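Local coordinates for protection of telomeres protein 1 (Schizosaccharomyces pombe, PDB 7CUI) that binds single-stranded telomeric DNA, protects the 3' overhang of chromosome ends and regulates telomerase, this chain being its C-terminal part, at residues Q56-W61 with A83-D88; S64-A69 with N116-P121; Y167-I172 with R192-K197. All blocks are in the same frame, centred on the assembly; numbering follows the deposited sequence.

Contact 1 of 3, residues Q56-W61 with A83-D88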
ATOM      1  N   GLN A  56       7.737  -7.799   1.563  1.00 32.56           N
ATOM      2  CA  GLN A  56       8.124  -7.211   2.835  1.00 30.30           C
ATOM      3  C   GLN A  56       7.923  -5.704   2.705  1.00 29.88           C
ATOM      4  O   GLN A  56       8.226  -5.137   1.658  1.00 29.88           O
ATOM      5  CB  GLN A  56       9.621  -7.443   3.015  1.00 31.17           C
ATOM      6  CG  GLN A  56      10.034  -7.951   4.383  1.00 31.01           C
ATOM      7  CD  GLN A  56      11.530  -8.146   4.472  1.00 32.33           C
ATOM      8  OE1 GLN A  56      12.264  -7.988   3.494  1.00 32.31           O
ATOM      9  NE2 GLN A  56      11.993  -8.489   5.663  1.00 31.64           N
ATOM     10  N   VAL A  57       7.412  -5.049   3.758  1.00 28.02           N
ATOM     11  CA  VAL A  57       7.253  -3.603   3.705  1.00 25.26           C
ATOM     12  C   VAL A  57       8.572  -2.948   4.098  1.00 25.51           C
ATOM     13  O   VAL A  57       9.172  -3.305   5.113  1.00 26.57           O
ATOM     14  CB  VAL A  57       6.099  -3.076   4.577  1.00 23.69           C
ATOM     15  CG1 VAL A  57       5.954  -1.565   4.435  1.00 22.51           C
ATOM     16  CG2 VAL A  57       4.777  -3.760   4.267  1.00 23.39           C
ATOM     17  N   VAL A  58       8.975  -1.952   3.304  1.00 25.21           N
ATOM     18  CA  VAL A  58      10.298  -1.365   3.407  1.00 27.28           C
ATOM     19  C   VAL A  58      10.192   0.140   3.663  1.00 25.98           C
ATOM     20  O   VAL A  58      11.136   0.752   4.159  1.00 26.83           O
ATOM     21  CB  VAL A  58      11.124  -1.737   2.158  1.00 29.71           C
ATOM     22  CG1 VAL A  58      12.056  -0.617   1.677  1.00 34.91           C
ATOM     23  CG2 VAL A  58      11.883  -3.042   2.383  1.00 30.23           C
ATOM     24  N   ASP A  59       9.029   0.722   3.341  1.00 25.38           N
ATOM     25  CA  ASP A  59       8.760   2.141   3.526  1.00 25.06           C
ATOM     26  C   ASP A  59       7.257   2.368   3.353  1.00 24.03           C
ATOM     27  O   ASP A  59       6.550   1.463   2.907  1.00 24.36           O
ATOM     28  CB  ASP A  59       9.594   2.992   2.560  1.00 27.04           C
ATOM     29  CG  ASP A  59       9.778   4.439   2.990  1.00 28.90           C
ATOM     30  OD1 ASP A  59       9.078   4.871   3.916  1.00 29.84           O
ATOM     31  OD2 ASP A  59      10.629   5.124   2.396  1.00 31.49           O
ATOM     32  N   PHE A  60       6.773   3.570   3.705  1.00 22.94           N
ATOM     33  CA  PHE A  60       5.376   3.925   3.487  1.00 21.62           C
ATOM     34  C   PHE A  60       5.191   5.441   3.397  1.00 22.21           C
ATOM     35  O   PHE A  60       6.055   6.212   3.820  1.00 20.67           O
ATOM     36  CB  PHE A  60       4.477   3.317   4.569  1.00 19.95           C
ATOM     37  CG  PHE A  60       4.750   3.801   5.971  1.00 19.55           C
ATOM     38  CD1 PHE A  60       4.317   5.054   6.389  1.00 19.55           C
ATOM     39  CD2 PHE A  60       5.432   3.001   6.876  1.00 19.27           C
ATOM     40  CE1 PHE A  60       4.564   5.497   7.680  1.00 19.78           C
ATOM     41  CE2 PHE A  60       5.678   3.439   8.169  1.00 19.63           C
ATOM     42  CZ  PHE A  60       5.247   4.689   8.567  1.00 20.23           C
ATOM     43  N   TRP A  61       4.029   5.839   2.855  1.00 24.30           N
ATOM     44  CA  TRP A  61       3.636   7.227   2.660  1.00 26.37           C
ATOM     45  C   TRP A  61       2.139   7.383   2.931  1.00 25.60           C
ATOM     46  O   TRP A  61       1.349   6.536   2.511  1.00 25.55           O
ATOM     47  CB  TRP A  61       3.988   7.689   1.241  1.00 29.74           C
ATOM     48  CG  TRP A  61       4.193   9.170   1.182  1.00 36.95           C
ATOM     49  CD1 TRP A  61       5.366   9.838   1.398  1.00 42.97           C
ATOM     50  CD2 TRP A  61       3.192  10.182   0.959  1.00 39.89           C
ATOM     51  NE1 TRP A  61       5.174  11.191   1.303  1.00 46.48           N
ATOM     52  CE2 TRP A  61       3.851  11.432   1.037  1.00 43.54           C
ATOM     53  CE3 TRP A  61       1.814  10.159   0.715  1.00 41.05           C
ATOM     54  CZ2 TRP A  61       3.178  12.641   0.869  1.00 46.45           C
ATOM     55  CZ3 TRP A  61       1.148  11.355   0.544  1.00 46.88           C
ATOM     56  CH2 TRP A  61       1.824  12.577   0.615  1.00 50.28           C
ATOM     57  N   ALA A  83       0.349   4.481   0.885  1.00 26.60           N
ATOM     58  CA  ALA A  83       1.119   3.600   0.024  1.00 26.98           C
ATOM     59  C   ALA A  83       2.188   2.877   0.838  1.00 27.02           C
ATOM     60  O   ALA A  83       2.836   3.474   1.697  1.00 28.35           O
ATOM     61  CB  ALA A  83       1.728   4.388  -1.108  1.00 27.40           C
ATOM     62  N   LEU A  84       2.360   1.584   0.549  1.00 27.58           N
ATOM     63  CA  LEU A  84       3.434   0.799   1.134  1.00 26.76           C
ATOM     64  C   LEU A  84       4.480   0.553   0.053  1.00 27.58           C
ATOM     65  O   LEU A  84       4.141   0.051  -1.018  1.00 30.34           O
ATOM     66  CB  LEU A  84       2.864  -0.541   1.605  1.00 25.53           C
ATOM     67  CG  LEU A  84       1.686  -0.484   2.573  1.00 24.62           C
ATOM     68  CD1 LEU A  84       1.291  -1.891   2.998  1.00 23.76           C
ATOM     69  CD2 LEU A  84       2.036   0.355   3.790  1.00 24.79           C
ATOM     70  N   LEU A  85       5.739   0.913   0.335  1.00 26.90           N
ATOM     71  CA  LEU A  85       6.831   0.515  -0.537  1.00 29.20           C
ATOM     72  C   LEU A  85       7.237  -0.912  -0.177  1.00 29.97           C
ATOM     73  O   LEU A  85       7.749  -1.155   0.913  1.00 32.53           O
ATOM     74  CB  LEU A  85       8.009   1.480  -0.374  1.00 28.59           C
ATOM     75  CG  LEU A  85       9.136   1.310  -1.394  1.00 30.42           C
ATOM     76  CD1 LEU A  85       8.646   1.597  -2.805  1.00 30.16           C
ATOM     77  CD2 LEU A  85      10.320   2.198  -1.052  1.00 31.93           C
ATOM     78  N   VAL A  86       7.000  -1.851  -1.094  1.00 31.11           N
ATOM     79  CA  VAL A  86       7.225  -3.256  -0.787  1.00 32.81           C
ATOM     80  C   VAL A  86       8.458  -3.765  -1.535  1.00 35.44           C
ATOM     81  O   VAL A  86       8.843  -3.205  -2.558  1.00 32.68           O
ATOM     82  CB  VAL A  86       5.973  -4.115  -1.057  1.00 31.87           C
ATOM     83  CG1 VAL A  86       4.796  -3.700  -0.186  1.00 30.83           C
ATOM     84  CG2 VAL A  86       5.584  -4.131  -2.528  1.00 31.44           C
ATOM     85  N   ARG A  87       9.075  -4.831  -1.003  1.00 38.53           N
ATOM     86  CA  ARG A  87      10.267  -5.433  -1.583  1.00 42.78           C
ATOM     87  C   ARG A  87      10.111  -6.950  -1.643  1.00 44.83           C
ATOM     88  O   ARG A  87       9.589  -7.573  -0.720  1.00 44.50           O
ATOM     89  CB  ARG A  87      11.527  -4.986  -0.831  1.00 43.58           C
ATOM     90  CG  ARG A  87      12.743  -5.883  -1.015  1.00 49.02           C
ATOM     91  CD  ARG A  87      14.062  -5.128  -1.035  1.00 55.47           C
ATOM     92  NE  ARG A  87      14.273  -4.267   0.125  1.00 56.07           N
ATOM     93  CZ  ARG A  87      15.153  -3.263   0.194  1.00 63.53           C
ATOM     94  NH1 ARG A  87      15.943  -2.975  -0.832  1.00 68.08           N
ATOM     95  NH2 ARG A  87      15.232  -2.548   1.306  1.00 63.64           N
ATOM     96  N   ASP A  88      10.614  -7.517  -2.743  1.00 50.10           N
ATOM     97  CA  ASP A  88      10.421  -8.889  -3.180  1.00 55.93           C
ATOM     98  C   ASP A  88      11.766  -9.609  -3.085  1.00 56.96           C
ATOM     99  O   ASP A  88      12.790  -8.980  -2.823  1.00 53.46           O
ATOM    100  CB  ASP A  88       9.906  -8.859  -4.622  1.00 57.87           C
ATOM    101  CG  ASP A  88       9.484 -10.185  -5.222  1.00 68.53           C
ATOM    102  OD1 ASP A  88      10.377 -11.008  -5.488  1.00 90.06           O
ATOM    103  OD2 ASP A  88       8.267 -10.371  -5.449  1.00 62.72           O
TER
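Val58 and Arg87 meet side chain to side chain. Val58 CG2 lies 3.5 Å from Arg87 NE, and Val58 CG1 is 3.7 Å from Arg87 NH2. The methyls approach the guanidinium at a slant. The Arg87 chain leaves with CG anti to the backbone N (chi1 160°), then bends twice, which brings NE alongside Val58 CG2. An alanine in place of Arg87 removes the chain beyond CB and would probably leave Val58 CG1 and CG2 without the cover of NE and NH2. Beside this pair, Asp59 CB rests 3.7 Å from Leu85 CB. On the other face of the sheet Leu84 divides its methyls. Leu84 CD2 reaches Phe60 CB at 3.9 Å, and Leu84 CD1 reaches Val57 CG2 at 4.2 Å.

The backbone sets these positions. Leu85 O receives Val58 N at 2.8 Å, almost head-on, and also a weak bond from Asp59 N at 3.3 Å. Hydrogen-bonded pairs Gln56-Arg87 and Trp61-Ala83 flank this point. Asp59 OD1 accepts Phe60 N and forms a salt bridge with Lys63. Further out, the ring of Trp135 stacks on Phe60, and an aromatic side chain of another protein packs on Leu85.

Val58 and Asp59 together face Leu85, which makes a classic beta bulge. It interrupts the antiparallel hairpin of strands 49-73 and 77-87, the first two strands of an OB-fold barrel.

Contact 2 of 3, residues S64-A69 with N116-P121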
ATOM      1  N   SER A  64       3.164  10.423   8.569  1.00 25.63           N
ATOM      2  CA  SER A  64       2.275  10.451   9.723  1.00 26.32           C
ATOM      3  C   SER A  64       1.082   9.550   9.467  1.00 25.64           C
ATOM      4  O   SER A  64       0.400   9.716   8.458  1.00 27.26           O
ATOM      5  CB  SER A  64       1.767  11.823  10.025  1.00 28.35           C
ATOM      6  OG  SER A  64       2.845  12.689  10.280  1.00 36.00           O
ATOM      7  N   LEU A  65       0.809   8.654  10.419  1.00 25.37           N
ATOM      8  CA  LEU A  65      -0.397   7.843  10.393  1.00 24.87           C
ATOM      9  C   LEU A  65      -1.612   8.751  10.549  1.00 24.88           C
ATOM     10  O   LEU A  65      -2.732   8.380  10.201  1.00 25.85           O
ATOM     11  CB  LEU A  65      -0.329   6.804  11.515  1.00 25.89           C
ATOM     12  CG  LEU A  65       0.778   5.763  11.372  1.00 28.94           C
ATOM     13  CD1 LEU A  65       0.441   4.518  12.175  1.00 33.35           C
ATOM     14  CD2 LEU A  65       0.983   5.388   9.914  1.00 29.58           C
ATOM     15  N   THR A  66      -1.354   9.959  11.050  1.00 23.86           N
ATOM     16  CA  THR A  66      -2.360  10.991  11.230  1.00 23.80           C
ATOM     17  C   THR A  66      -2.929  11.417   9.878  1.00 23.82           C
ATOM     18  O   THR A  66      -4.018  11.987   9.812  1.00 24.65           O
ATOM     19  CB  THR A  66      -1.751  12.098  12.091  1.00 23.82           C
ATOM     20  OG1 THR A  66      -2.264  11.807  13.389  1.00 23.80           O
ATOM     21  CG2 THR A  66      -2.115  13.495  11.653  1.00 25.16           C
ATOM     22  N   GLN A  67      -2.197  11.106   8.802  1.00 22.91           N
ATOM     23  CA  GLN A  67      -2.569  11.551   7.471  1.00 23.89           C
ATOM     24  C   GLN A  67      -2.962  10.353   6.609  1.00 22.59           C
ATOM     25  O   GLN A  67      -3.025  10.463   5.387  1.00 22.69           O
ATOM     26  CB  GLN A  67      -1.435  12.371   6.847  1.00 24.66           C
ATOM     27  CG  GLN A  67      -1.087  13.627   7.634  1.00 26.57           C
ATOM     28  CD  GLN A  67      -0.059  14.508   6.963  1.00 29.46           C
ATOM     29  OE1 GLN A  67       0.906  14.947   7.585  1.00 33.34           O
ATOM     30  NE2 GLN A  67      -0.263  14.794   5.687  1.00 32.39           N
ATOM     31  N   PHE A  68      -3.256   9.216   7.254  1.00 21.32           N
ATOM     32  CA  PHE A  68      -3.577   7.992   6.533  1.00 21.24           C
ATOM     33  C   PHE A  68      -5.002   8.012   5.976  1.00 22.66           C
ATOM     34  O   PHE A  68      -5.349   7.162   5.163  1.00 25.26           O
ATOM     35  CB  PHE A  68      -3.311   6.761   7.400  1.00 19.37           C
ATOM     36  CG  PHE A  68      -2.004   6.064   7.119  1.00 18.39           C
ATOM     37  CD1 PHE A  68      -0.839   6.788   6.885  1.00 18.09           C
ATOM     38  CD2 PHE A  68      -1.934   4.675   7.104  1.00 17.80           C
ATOM     39  CE1 PHE A  68       0.361   6.138   6.631  1.00 17.52           C
ATOM     40  CE2 PHE A  68      -0.734   4.027   6.852  1.00 17.07           C
ATOM     41  CZ  PHE A  68       0.411   4.759   6.617  1.00 17.04           C
ATOM     42  N   ALA A  69      -5.834   8.959   6.422  1.00 22.94           N
ATOM     43  CA  ALA A  69      -7.126   9.186   5.791  1.00 24.77           C
ATOM     44  C   ALA A  69      -7.186  10.628   5.304  1.00 26.08           C
ATOM     45  O   ALA A  69      -6.762  11.538   6.016  1.00 27.13           O
ATOM     46  CB  ALA A  69      -8.259   8.880   6.744  1.00 23.59           C
ATOM     47  N   ASN A 116     -10.865  12.294  10.291  1.00 27.23           N
ATOM     48  CA  ASN A 116      -9.732  13.126  10.652  1.00 25.13           C
ATOM     49  C   ASN A 116      -8.990  12.439  11.798  1.00 23.69           C
ATOM     50  O   ASN A 116      -9.478  12.408  12.923  1.00 23.99           O
ATOM     51  CB  ASN A 116     -10.191  14.543  10.999  1.00 26.74           C
ATOM     52  CG  ASN A 116      -9.051  15.534  11.009  1.00 27.43           C
ATOM     53  OD1 ASN A 116      -9.054  16.499  10.250  1.00 30.15           O
ATOM     54  ND2 ASN A 116      -8.069  15.302  11.862  1.00 27.08           N
ATOM     55  N   LEU A 117      -7.813  11.878  11.505  1.00 21.35           N
ATOM     56  CA  LEU A 117      -7.113  11.023  12.450  1.00 20.38           C
ATOM     57  C   LEU A 117      -6.481  11.864  13.568  1.00 20.34           C
ATOM     58  O   LEU A 117      -6.335  11.398  14.703  1.00 20.17           O
ATOM     59  CB  LEU A 117      -6.073  10.202  11.680  1.00 20.32           C
ATOM     60  CG  LEU A 117      -6.396   8.746  11.314  1.00 20.19           C
ATOM     61  CD1 LEU A 117      -7.806   8.309  11.671  1.00 21.63           C
ATOM     62  CD2 LEU A 117      -6.089   8.450   9.853  1.00 20.12           C
ATOM     63  N   ALA A 118      -6.117  13.115  13.253  1.00 20.90           N
ATOM     64  CA  ALA A 118      -5.573  14.019  14.256  1.00 21.95           C
ATOM     65  C   ALA A 118      -6.571  14.217  15.396  1.00 22.42           C
ATOM     66  O   ALA A 118      -6.162  14.309  16.552  1.00 23.02           O
ATOM     67  CB  ALA A 118      -5.195  15.336  13.624  1.00 21.83           C
ATOM     68  N   ASP A 119      -7.870  14.261  15.067  1.00 23.59           N
ATOM     69  CA  ASP A 119      -8.930  14.396  16.060  1.00 25.95           C
ATOM     70  C   ASP A 119      -9.275  13.060  16.729  1.00 26.16           C
ATOM     71  O   ASP A 119     -10.140  13.032  17.606  1.00 27.80           O
ATOM     72  CB  ASP A 119     -10.217  14.970  15.456  1.00 27.89           C
ATOM     73  CG  ASP A 119     -10.075  16.342  14.813  1.00 29.09           C
ATOM     74  OD1 ASP A 119      -9.180  17.119  15.243  1.00 30.59           O
ATOM     75  OD2 ASP A 119     -10.862  16.623  13.880  1.00 29.70           O
ATOM     76  N   HIS A 120      -8.632  11.963  16.298  1.00 25.04           N
ATOM     77  CA  HIS A 120      -8.905  10.646  16.856  1.00 24.85           C
ATOM     78  C   HIS A 120      -7.614   9.975  17.322  1.00 24.15           C
ATOM     79  O   HIS A 120      -7.136   9.026  16.700  1.00 23.06           O
ATOM     80  CB  HIS A 120      -9.667   9.775  15.848  1.00 24.70           C
ATOM     81  CG  HIS A 120     -11.031  10.281  15.531  1.00 25.62           C
ATOM     82  ND1 HIS A 120     -11.243  11.282  14.604  1.00 25.86           N
ATOM     83  CD2 HIS A 120     -12.247   9.937  16.005  1.00 26.18           C
ATOM     84  CE1 HIS A 120     -12.533  11.533  14.516  1.00 26.41           C
ATOM     85  NE2 HIS A 120     -13.171  10.728  15.375  1.00 26.50           N
ATOM     86  N   PRO A 121      -7.005  10.436  18.437  1.00 24.66           N
ATOM     87  CA  PRO A 121      -5.766   9.828  18.925  1.00 24.51           C
ATOM     88  C   PRO A 121      -5.875   8.331  19.226  1.00 25.81           C
ATOM     89  O   PRO A 121      -4.972   7.577  18.867  1.00 26.22           O
ATOM     90  CB  PRO A 121      -5.369  10.632  20.172  1.00 23.98           C
ATOM     91  CG  PRO A 121      -6.460  11.666  20.389  1.00 24.10           C
ATOM     92  CD  PRO A 121      -7.457  11.571  19.253  1.00 24.18           C
TER
HETATM   93  O   HOH W   1      -6.572  11.832   8.825  1.00 31.32           O
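The loop before helix 121-135, in the connection between the third and fourth strands of the OB fold, packs here against a break in strand 49-73. Leu117 from the loop faces the short 3-10 turn at Leu65 and Thr66. Its CD2 does most of the touching. Leu117 CD2 is 3.4 Å from Leu65 O and 3.8 Å from Ala69 CB, and it also meets Phe68 CB. Leu117 CB sits against Thr66 O. Beside it, Thr66 CG2 and Ala118 CB are 4.1 Å apart.

A water joins the two backbones. It accepts Leu117 N at 3.0 Å and lies 2.7 Å from Thr66 O and 2.8 Å from Ala69 O. Within the loop, His120 ND1 donates to Asn116 O at 2.7 Å, nearly straight (169°), with the acceptor in the plane of the imidazole. This bond ties the N-cap residue of helix 121-135 back to the residue before Leu117. Trp80 of strand 77-87 touches both Ala69 and Leu117.

The two segments share no direct hydrogen bond. One leucine methyl supplies most of the apolar contact. The loop is thus held to the strand break by the fit of Leu117, and the water stands in for a direct backbone bond.

Contact 3 of 3, residues Y167-I172 with R192-K197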
ATOM      1  N   TYR A 167      -1.794  -9.113  -3.301  1.00 41.11           N
ATOM      2  CA  TYR A 167      -2.302  -8.980  -4.659  1.00 42.61           C
ATOM      3  C   TYR A 167      -2.266  -7.511  -5.057  1.00 43.05           C
ATOM      4  O   TYR A 167      -2.646  -6.648  -4.269  1.00 45.57           O
ATOM      5  CB  TYR A 167      -3.756  -9.440  -4.777  1.00 44.37           C
ATOM      6  CG  TYR A 167      -4.066 -10.848  -4.342  1.00 46.88           C
ATOM      7  CD1 TYR A 167      -3.095 -11.835  -4.315  1.00 48.80           C
ATOM      8  CD2 TYR A 167      -5.360 -11.204  -3.997  1.00 50.18           C
ATOM      9  CE1 TYR A 167      -3.395 -13.132  -3.926  1.00 52.03           C
ATOM     10  CE2 TYR A 167      -5.678 -12.495  -3.610  1.00 52.70           C
ATOM     11  CZ  TYR A 167      -4.692 -13.465  -3.575  1.00 51.72           C
ATOM     12  OH  TYR A 167      -5.002 -14.736  -3.189  1.00 53.84           O
ATOM     13  N   VAL A 168      -1.823  -7.235  -6.287  1.00 43.19           N
ATOM     14  CA  VAL A 168      -1.813  -5.874  -6.799  1.00 41.40           C
ATOM     15  C   VAL A 168      -2.531  -5.842  -8.143  1.00 44.04           C
ATOM     16  O   VAL A 168      -2.406  -6.769  -8.940  1.00 44.37           O
ATOM     17  CB  VAL A 168      -0.391  -5.283  -6.904  1.00 39.17           C
ATOM     18  CG1 VAL A 168       0.324  -5.273  -5.561  1.00 35.97           C
ATOM     19  CG2 VAL A 168       0.457  -5.964  -7.971  1.00 38.70           C
ATOM     20  N   LYS A 169      -3.297  -4.768  -8.366  1.00 44.54           N
ATOM     21  CA  LYS A 169      -3.871  -4.493  -9.671  1.00 46.27           C
ATOM     22  C   LYS A 169      -3.121  -3.323 -10.303  1.00 45.86           C
ATOM     23  O   LYS A 169      -3.016  -2.251  -9.714  1.00 47.44           O
ATOM     24  CB  LYS A 169      -5.390  -4.297  -9.594  1.00 47.45           C
ATOM     25  CG  LYS A 169      -5.906  -3.344  -8.526  1.00 46.56           C
ATOM     26  CD  LYS A 169      -7.400  -3.468  -8.316  1.00 48.03           C
ATOM     27  CE  LYS A 169      -7.870  -2.804  -7.039  1.00 49.63           C
ATOM     28  NZ  LYS A 169      -9.314  -3.034  -6.795  1.00 56.18           N
ATOM     29  N   GLU A 170      -2.582  -3.574 -11.498  1.00 47.25           N
ATOM     30  CA  GLU A 170      -1.800  -2.613 -12.258  1.00 50.55           C
ATOM     31  C   GLU A 170      -2.739  -1.878 -13.207  1.00 50.14           C
ATOM     32  O   GLU A 170      -3.596  -2.500 -13.829  1.00 53.07           O
ATOM     33  CB  GLU A 170      -0.730  -3.369 -13.047  1.00 54.37           C
ATOM     34  CG  GLU A 170       0.321  -2.488 -13.696  1.00 59.74           C
ATOM     35  CD  GLU A 170       1.473  -3.287 -14.283  1.00 64.73           C
ATOM     36  OE1 GLU A 170       1.334  -4.517 -14.408  1.00 65.89           O
ATOM     37  OE2 GLU A 170       2.511  -2.683 -14.605  1.00 73.43           O
ATOM     38  N   TYR A 171      -2.563  -0.557 -13.311  1.00 47.85           N
ATOM     39  CA  TYR A 171      -3.469   0.287 -14.074  1.00 49.09           C
ATOM     40  C   TYR A 171      -2.799   1.626 -14.361  1.00 48.51           C
ATOM     41  O   TYR A 171      -1.768   1.945 -13.777  1.00 47.49           O
ATOM     42  CB  TYR A 171      -4.768   0.520 -13.297  1.00 50.27           C
ATOM     43  CG  TYR A 171      -4.596   1.353 -12.051  1.00 50.14           C
ATOM     44  CD1 TYR A 171      -4.089   0.799 -10.886  1.00 48.05           C
ATOM     45  CD2 TYR A 171      -4.922   2.702 -12.039  1.00 51.67           C
ATOM     46  CE1 TYR A 171      -3.910   1.562  -9.744  1.00 47.06           C
ATOM     47  CE2 TYR A 171      -4.755   3.479 -10.904  1.00 49.01           C
ATOM     48  CZ  TYR A 171      -4.250   2.904  -9.749  1.00 47.45           C
ATOM     49  OH  TYR A 171      -4.082   3.655  -8.623  1.00 43.62           O
ATOM     50  N   ILE A 172      -3.416   2.410 -15.250  1.00 50.82           N
ATOM     51  CA  ILE A 172      -2.911   3.721 -15.626  1.00 53.65           C
ATOM     52  C   ILE A 172      -4.021   4.741 -15.387  1.00 53.82           C
ATOM     53  O   ILE A 172      -4.993   4.767 -16.142  1.00 55.22           O
ATOM     54  CB  ILE A 172      -2.471   3.727 -17.106  1.00 54.74           C
ATOM     55  CG1 ILE A 172      -1.465   2.613 -17.417  1.00 55.84           C
ATOM     56  CG2 ILE A 172      -1.944   5.098 -17.512  1.00 51.30           C
ATOM     57  CD1 ILE A 172      -1.439   2.189 -18.873  1.00 57.15           C
ATOM     58  N   ARG A 192      -2.171  -1.033  -7.107  1.00 37.60           N
ATOM     59  CA  ARG A 192      -3.122  -0.937  -6.015  1.00 35.82           C
ATOM     60  C   ARG A 192      -3.277  -2.297  -5.339  1.00 35.27           C
ATOM     61  O   ARG A 192      -3.616  -3.281  -5.992  1.00 37.24           O
ATOM     62  CB  ARG A 192      -4.461  -0.430  -6.554  1.00 36.41           C
ATOM     63  CG  ARG A 192      -4.683   1.059  -6.342  1.00 36.79           C
ATOM     64  CD  ARG A 192      -5.866   1.255  -5.422  1.00 35.34           C
ATOM     65  NE  ARG A 192      -7.015   1.783  -6.138  1.00 37.42           N
ATOM     66  CZ  ARG A 192      -8.285   1.485  -5.880  1.00 37.43           C
ATOM     67  NH1 ARG A 192      -8.594   0.618  -4.931  1.00 35.92           N
ATOM     68  NH2 ARG A 192      -9.243   2.049  -6.590  1.00 41.17           N
ATOM     69  N   GLY A 193      -3.037  -2.334  -4.022  1.00 33.10           N
ATOM     70  CA  GLY A 193      -3.248  -3.543  -3.244  1.00 32.18           C
ATOM     71  C   GLY A 193      -4.730  -3.895  -3.154  1.00 33.29           C
ATOM     72  O   GLY A 193      -5.580  -3.007  -3.234  1.00 33.88           O
ATOM     73  N   PHE A 194      -5.021  -5.193  -2.995  1.00 33.80           N
ATOM     74  CA  PHE A 194      -6.381  -5.663  -2.776  1.00 36.58           C
ATOM     75  C   PHE A 194      -6.364  -7.121  -2.320  1.00 37.66           C
ATOM     76  O   PHE A 194      -5.335  -7.791  -2.401  1.00 38.60           O
ATOM     77  CB  PHE A 194      -7.216  -5.514  -4.051  1.00 38.39           C
ATOM     78  CG  PHE A 194      -6.890  -6.520  -5.127  1.00 40.39           C
ATOM     79  CD1 PHE A 194      -5.837  -6.306  -6.004  1.00 40.04           C
ATOM     80  CD2 PHE A 194      -7.634  -7.686  -5.253  1.00 41.76           C
ATOM     81  CE1 PHE A 194      -5.540  -7.234  -6.989  1.00 44.78           C
ATOM     82  CE2 PHE A 194      -7.333  -8.616  -6.235  1.00 44.49           C
ATOM     83  CZ  PHE A 194      -6.287  -8.388  -7.103  1.00 48.38           C
ATOM     84  N   GLY A 195      -7.527  -7.599  -1.857  1.00 40.65           N
ATOM     85  CA  GLY A 195      -7.747  -8.999  -1.519  1.00 42.27           C
ATOM     86  C   GLY A 195      -6.785  -9.501  -0.446  1.00 41.48           C
ATOM     87  O   GLY A 195      -6.316 -10.636  -0.500  1.00 44.57           O
ATOM     88  N   THR A 196      -6.497  -8.637   0.530  1.00 39.30           N
ATOM     89  CA  THR A 196      -5.481  -8.901   1.534  1.00 38.23           C
ATOM     90  C   THR A 196      -5.950  -8.308   2.858  1.00 37.95           C
ATOM     91  O   THR A 196      -6.233  -7.114   2.919  1.00 38.77           O
ATOM     92  CB  THR A 196      -4.146  -8.271   1.109  1.00 36.77           C
ATOM     93  OG1 THR A 196      -3.872  -8.634  -0.245  1.00 37.38           O
ATOM     94  CG2 THR A 196      -2.980  -8.662   1.992  1.00 35.11           C
ATOM     95  N   LYS A 197      -6.037  -9.140   3.905  1.00 36.42           N
ATOM     96  CA  LYS A 197      -6.561  -8.675   5.181  1.00 40.59           C
ATOM     97  C   LYS A 197      -5.614  -9.036   6.327  1.00 40.80           C
ATOM     98  O   LYS A 197      -5.024 -10.112   6.330  1.00 39.99           O
ATOM     99  CB  LYS A 197      -8.010  -9.128   5.402  1.00 44.05           C
ATOM    100  CG  LYS A 197      -8.251 -10.629   5.454  1.00 52.13           C
ATOM    101  CD  LYS A 197      -9.603 -11.008   6.037  1.00 58.83           C
ATOM    102  CE  LYS A 197     -10.692 -11.217   5.004  1.00 63.55           C
ATOM    103  NZ  LYS A 197     -11.369  -9.945   4.667  1.00 67.94           N
TER
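Lys169 and Arg192 pair across strands 163-171 and 190-198, the antiparallel fourth and fifth strands of the OB barrel. Lys169 N donates to Arg192 O, and Arg192 N returns a bond to Lys169 O. Val168 stands opposite Gly193 in the next, non-hydrogen-bonded pair.

The Lys169 side chain can be followed outward. Lys169 CB lies 3.9 Å from Phe194 CE1. Lys169 CG sits between the backbone N and the carbonyl carbon (chi1 49°), which places it 3.4 Å from Arg192 O. Lys169 CD comes 4.0 Å from Phe194 CD1. Lys169 CE lies over one face of the Arg192 guanidinium, 4.1 Å from Arg192 NH1. Lys169 NZ ends 4.2 Å from the same Arg192 NH1, because the two long chains run side by side and point the same way. Asp102 makes salt bridges to both tips through its OD2, and so probably offsets the two like charges.

Arg192 meets Tyr171 on another side. Arg192 CG is 3.5 Å from Tyr171 CE1, and the ring and guanidinium planes stand 86° apart. Tyr171 OH and Arg192 NE each form a hydrogen bond with the backbone of another protein, so this pair lies at an interface.

The Phe194 ring lies against Tyr167 and the backbone of Val168 and Lys169. Tyr167 CB makes a CH-pi contact over its face, 3.7 Å from the Phe194 ring centroid and 18° off the normal. The edge of the same ring faces the peptide link of Val168 C and Lys169 N. The Tyr167 and Phe194 rings lie oblique to each other. Gly195 then interrupts the strand with a positive phi. Just past it, Thr196 OG1 donates to Phe194 O at 2.7 Å, from above the carbonyl plane.

All three contacts reach one curled sheet, the OB barrel; contact 2 brings the loop 116-121 against it. Contacts 1 and 2 share strand 49-73 and alternate along the chain. Their centres are about 20 Å apart, yet they touch: Phe60 CD1 lies 3.9 Å from Phe68 CZ. Contact 3 follows both in sequence. Its centre is about 14 Å from that of contact 1, nearest atoms about 6 Å. Contacts 2 and 3 lie on opposite sides of the chain's centre, about 23 Å between centres. Strand 49-73 ties the three together, pairing with 77-87 in contact 1 and with 163-171 of contact 3. Contacts 1 and 3 also reach another protein, so the barrel carries a protein-binding surface.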